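Local coordinates for flagellar protein FliT (Bordetella bronchiseptica, PDB 3H3M), which probably acts as a flagellar export chaperone and forms an all-helical dimer, at residues A[28-33]-A[51-56]. Residues are numbered along the deposited sequence; the frame is centred on the assembly and turned at random.
Sequences ANLTSR and QEYVCL
L30 and Y53 meet where helices 20-39 and 43-63 run antiparallel as an alpha-hairpin, the first two helices of a three-helix chain; they illustrate how such a pair keeps an apolar seam inside and its charges at the margin. The axes of the two short segments pass 10.2 Å apart at 162°. With CG anti to the backbone N (chi1 -179°), L30 is carried across to the opposing helix, and its CD2 lies against the backbone there, 3.3 Å from Y53 N. L30 CD2 also packs on Y53 CB at 3.7 Å and touches E52 CB and L56 CD2. Beside it, T31 CG2 comes in at the edge of the Y53 ring, in its plane, 3.5 Å from Y53 CE1.

At the outer margin R33 and E52 form a salt bridge whose single hydrogen bond, the only one between the segments, is weak: R33 NH1 to E52 OE1 is 3.4 Å, with an N-H...O angle of 133°. The guanidinium and carboxylate planes are well turned from each other. L30 CA lies over one face of the guanidinium, off-centre toward its rim.

The hydroxyls of T31 and S32 find their partners away from the opposing helix. N87 ND2, on helix 72-105, donates to both, and T31 OG1 is also hydrogen-bonded to I27 O. Y53 OH makes a weak hydrogen bond with L85 O of the second subunit, whose R92 adds a cation-pi contact to the ring; this places the contact beside the dimer interface. Within helix 20-39, A28 O accepts from S32 N at 3.0 Å and, from the opposite face of its carbonyl plane, from S32 OG at 3.2 Å.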
ATOM      1  N   ALA A  28      -1.614  -3.981   9.220  1.00  3.66           N
ATOM      2  CA  ALA A  28      -0.303  -4.548   9.151  1.00  3.49           C
ATOM      3  C   ALA A  28      -0.408  -6.076   9.110  1.00  3.25           C
ATOM      4  O   ALA A  28       0.248  -6.730   8.310  1.00  3.24           O
ATOM      5  CB  ALA A  28       0.557  -4.067  10.325  1.00  3.00           C
ATOM      6  N   ASN A  29      -1.268  -6.673   9.925  1.00  3.17           N
ATOM      7  CA  ASN A  29      -1.308  -8.147   9.937  1.00  3.00           C
ATOM      8  C   ASN A  29      -1.834  -8.653   8.609  1.00  2.00           C
ATOM      9  O   ASN A  29      -1.271  -9.589   8.010  1.00  2.00           O
ATOM     10  CB  ASN A  29      -2.114  -8.700  11.139  1.00  3.46           C
ATOM     11  CG  ASN A  29      -1.439  -8.383  12.492  1.00  5.63           C
ATOM     12  OD1 ASN A  29      -0.208  -8.182  12.556  1.00  2.29           O
ATOM     13  ND2 ASN A  29      -2.247  -8.327  13.573  1.00  6.21           N
ATOM     14  N   LEU A  30      -2.879  -7.987   8.132  1.00  2.00           N
ATOM     15  CA  LEU A  30      -3.494  -8.331   6.878  1.00  2.00           C
ATOM     16  C   LEU A  30      -2.531  -8.172   5.709  1.00  2.00           C
ATOM     17  O   LEU A  30      -2.446  -9.041   4.874  1.00  2.00           O
ATOM     18  CB  LEU A  30      -4.723  -7.476   6.654  1.00  2.00           C
ATOM     19  CG  LEU A  30      -5.425  -7.817   5.359  1.00  2.00           C
ATOM     20  CD1 LEU A  30      -5.850  -9.273   5.278  1.00  2.00           C
ATOM     21  CD2 LEU A  30      -6.597  -6.892   5.203  1.00  2.00           C
ATOM     22  N   THR A  31      -1.783  -7.070   5.683  1.00  2.00           N
ATOM     23  CA  THR A  31      -0.814  -6.819   4.604  1.00  2.00           C
ATOM     24  C   THR A  31       0.329  -7.835   4.630  1.00  2.04           C
ATOM     25  O   THR A  31       0.884  -8.155   3.580  1.00  2.00           O
ATOM     26  CB  THR A  31      -0.296  -5.353   4.612  1.00  2.00           C
ATOM     27  OG1 THR A  31       0.281  -5.054   5.886  1.00  2.00           O
ATOM     28  CG2 THR A  31      -1.424  -4.397   4.330  1.00  2.00           C
ATOM     29  N   SER A  32       0.638  -8.369   5.820  1.00  2.85           N
ATOM     30  CA  SER A  32       1.624  -9.442   5.955  1.00  3.38           C
ATOM     31  C   SER A  32       1.073 -10.772   5.383  1.00  3.62           C
ATOM     32  O   SER A  32       1.798 -11.539   4.728  1.00  2.60           O
ATOM     33  CB  SER A  32       2.066  -9.606   7.422  1.00  3.89           C
ATOM     34  OG  SER A  32       2.840  -8.491   7.894  1.00  5.28           O
ATOM     35  N   ARG A  33      -0.204 -11.047   5.623  1.00  3.98           N
ATOM     36  CA  ARG A  33      -0.868 -12.172   4.951  1.00  3.98           C
ATOM     37  C   ARG A  33      -0.856 -11.957   3.442  1.00  3.34           C
ATOM     38  O   ARG A  33      -0.594 -12.897   2.676  1.00  3.02           O
ATOM     39  CB  ARG A  33      -2.311 -12.354   5.463  1.00  5.18           C
ATOM     40  CG  ARG A  33      -2.409 -13.264   6.701  1.00  7.70           C
ATOM     41  CD  ARG A  33      -3.793 -13.293   7.273  1.00 11.27           C
ATOM     42  NE  ARG A  33      -3.948 -12.177   8.200  1.00 15.94           N
ATOM     43  CZ  ARG A  33      -5.090 -11.538   8.499  1.00 18.25           C
ATOM     44  NH1 ARG A  33      -6.266 -11.900   7.945  1.00 17.43           N
ATOM     45  NH2 ARG A  33      -5.044 -10.506   9.373  1.00 17.60           N
ATOM     46  N   GLN A  51     -10.463  -7.625   0.336  1.00 10.45           N
ATOM     47  CA  GLN A  51     -11.839  -7.341   0.782  1.00 11.86           C
ATOM     48  C   GLN A  51     -11.861  -6.872   2.232  1.00 12.67           C
ATOM     49  O   GLN A  51     -12.453  -5.839   2.572  1.00 12.68           O
ATOM     50  CB  GLN A  51     -12.744  -8.542   0.569  1.00 12.55           C
ATOM     51  CG  GLN A  51     -13.171  -8.689  -0.920  1.00 14.06           C
ATOM     52  N   GLU A  52     -11.165  -7.614   3.078  1.00 13.73           N
ATOM     53  CA  GLU A  52     -10.972  -7.229   4.467  1.00 13.82           C
ATOM     54  C   GLU A  52     -10.267  -5.881   4.529  1.00 13.59           C
ATOM     55  O   GLU A  52     -10.644  -5.017   5.311  1.00 14.16           O
ATOM     56  CB  GLU A  52     -10.131  -8.299   5.166  1.00 14.72           C
ATOM     57  CG  GLU A  52     -10.332  -8.400   6.683  1.00 17.05           C
ATOM     58  CD  GLU A  52      -9.394  -9.403   7.329  1.00 20.29           C
ATOM     59  OE1 GLU A  52      -9.157 -10.484   6.731  1.00 21.57           O
ATOM     60  OE2 GLU A  52      -8.892  -9.106   8.443  1.00 23.75           O
ATOM     61  N   TYR A  53      -9.265  -5.701   3.672  1.00 13.74           N
ATOM     62  CA  TYR A  53      -8.420  -4.500   3.647  1.00 14.16           C
ATOM     63  C   TYR A  53      -9.241  -3.239   3.553  1.00 13.59           C
ATOM     64  O   TYR A  53      -8.971  -2.290   4.241  1.00 13.34           O
ATOM     65  CB  TYR A  53      -7.437  -4.597   2.477  1.00 14.16           C
ATOM     66  CG  TYR A  53      -6.364  -3.525   2.366  1.00 17.60           C
ATOM     67  CD1 TYR A  53      -5.060  -3.723   2.870  1.00 20.25           C
ATOM     68  CD2 TYR A  53      -6.626  -2.328   1.698  1.00 21.29           C
ATOM     69  CE1 TYR A  53      -4.058  -2.737   2.720  1.00 21.85           C
ATOM     70  CE2 TYR A  53      -5.634  -1.350   1.542  1.00 23.68           C
ATOM     71  CZ  TYR A  53      -4.351  -1.558   2.053  1.00 23.90           C
ATOM     72  OH  TYR A  53      -3.401  -0.565   1.858  1.00 25.38           O
ATOM     73  N   VAL A  54     -10.263  -3.256   2.712  1.00 14.15           N
ATOM     74  CA  VAL A  54     -11.103  -2.078   2.460  1.00 14.31           C
ATOM     75  C   VAL A  54     -12.049  -1.809   3.625  1.00 14.04           C
ATOM     76  O   VAL A  54     -12.370  -0.655   3.945  1.00 13.39           O
ATOM     77  CB  VAL A  54     -11.885  -2.273   1.139  1.00 14.66           C
ATOM     78  CG1 VAL A  54     -13.083  -1.314   1.011  1.00 14.97           C
ATOM     79  CG2 VAL A  54     -10.917  -2.117  -0.044  1.00 15.04           C
ATOM     80  N   CYS A  55     -12.470  -2.892   4.263  1.00 14.01           N
ATOM     81  CA  CYS A  55     -13.242  -2.822   5.507  1.00 14.54           C
ATOM     82  C   CYS A  55     -12.478  -2.091   6.595  1.00 12.34           C
ATOM     83  O   CYS A  55     -13.020  -1.256   7.302  1.00 12.12           O
ATOM     84  CB  CYS A  55     -13.535  -4.241   6.026  1.00 14.99           C
ATOM     85  SG  CYS A  55     -15.222  -4.757   5.847  1.00 23.15           S
ATOM     86  N   LEU A  56     -11.208  -2.476   6.707  1.00 10.43           N
ATOM     87  CA  LEU A  56     -10.295  -2.045   7.750  1.00  8.46           C
ATOM     88  C   LEU A  56      -9.940  -0.566   7.551  1.00  7.24           C
ATOM     89  O   LEU A  56      -9.825   0.186   8.507  1.00  7.06           O
ATOM     90  CB  LEU A  56      -9.044  -2.958   7.745  1.00  7.70           C
ATOM     91  CG  LEU A  56      -8.666  -3.852   8.961  1.00  7.47           C
ATOM     92  CD1 LEU A  56      -9.854  -4.349   9.840  1.00  2.87           C
ATOM     93  CD2 LEU A  56      -7.729  -5.037   8.556  1.00  2.00           C
TER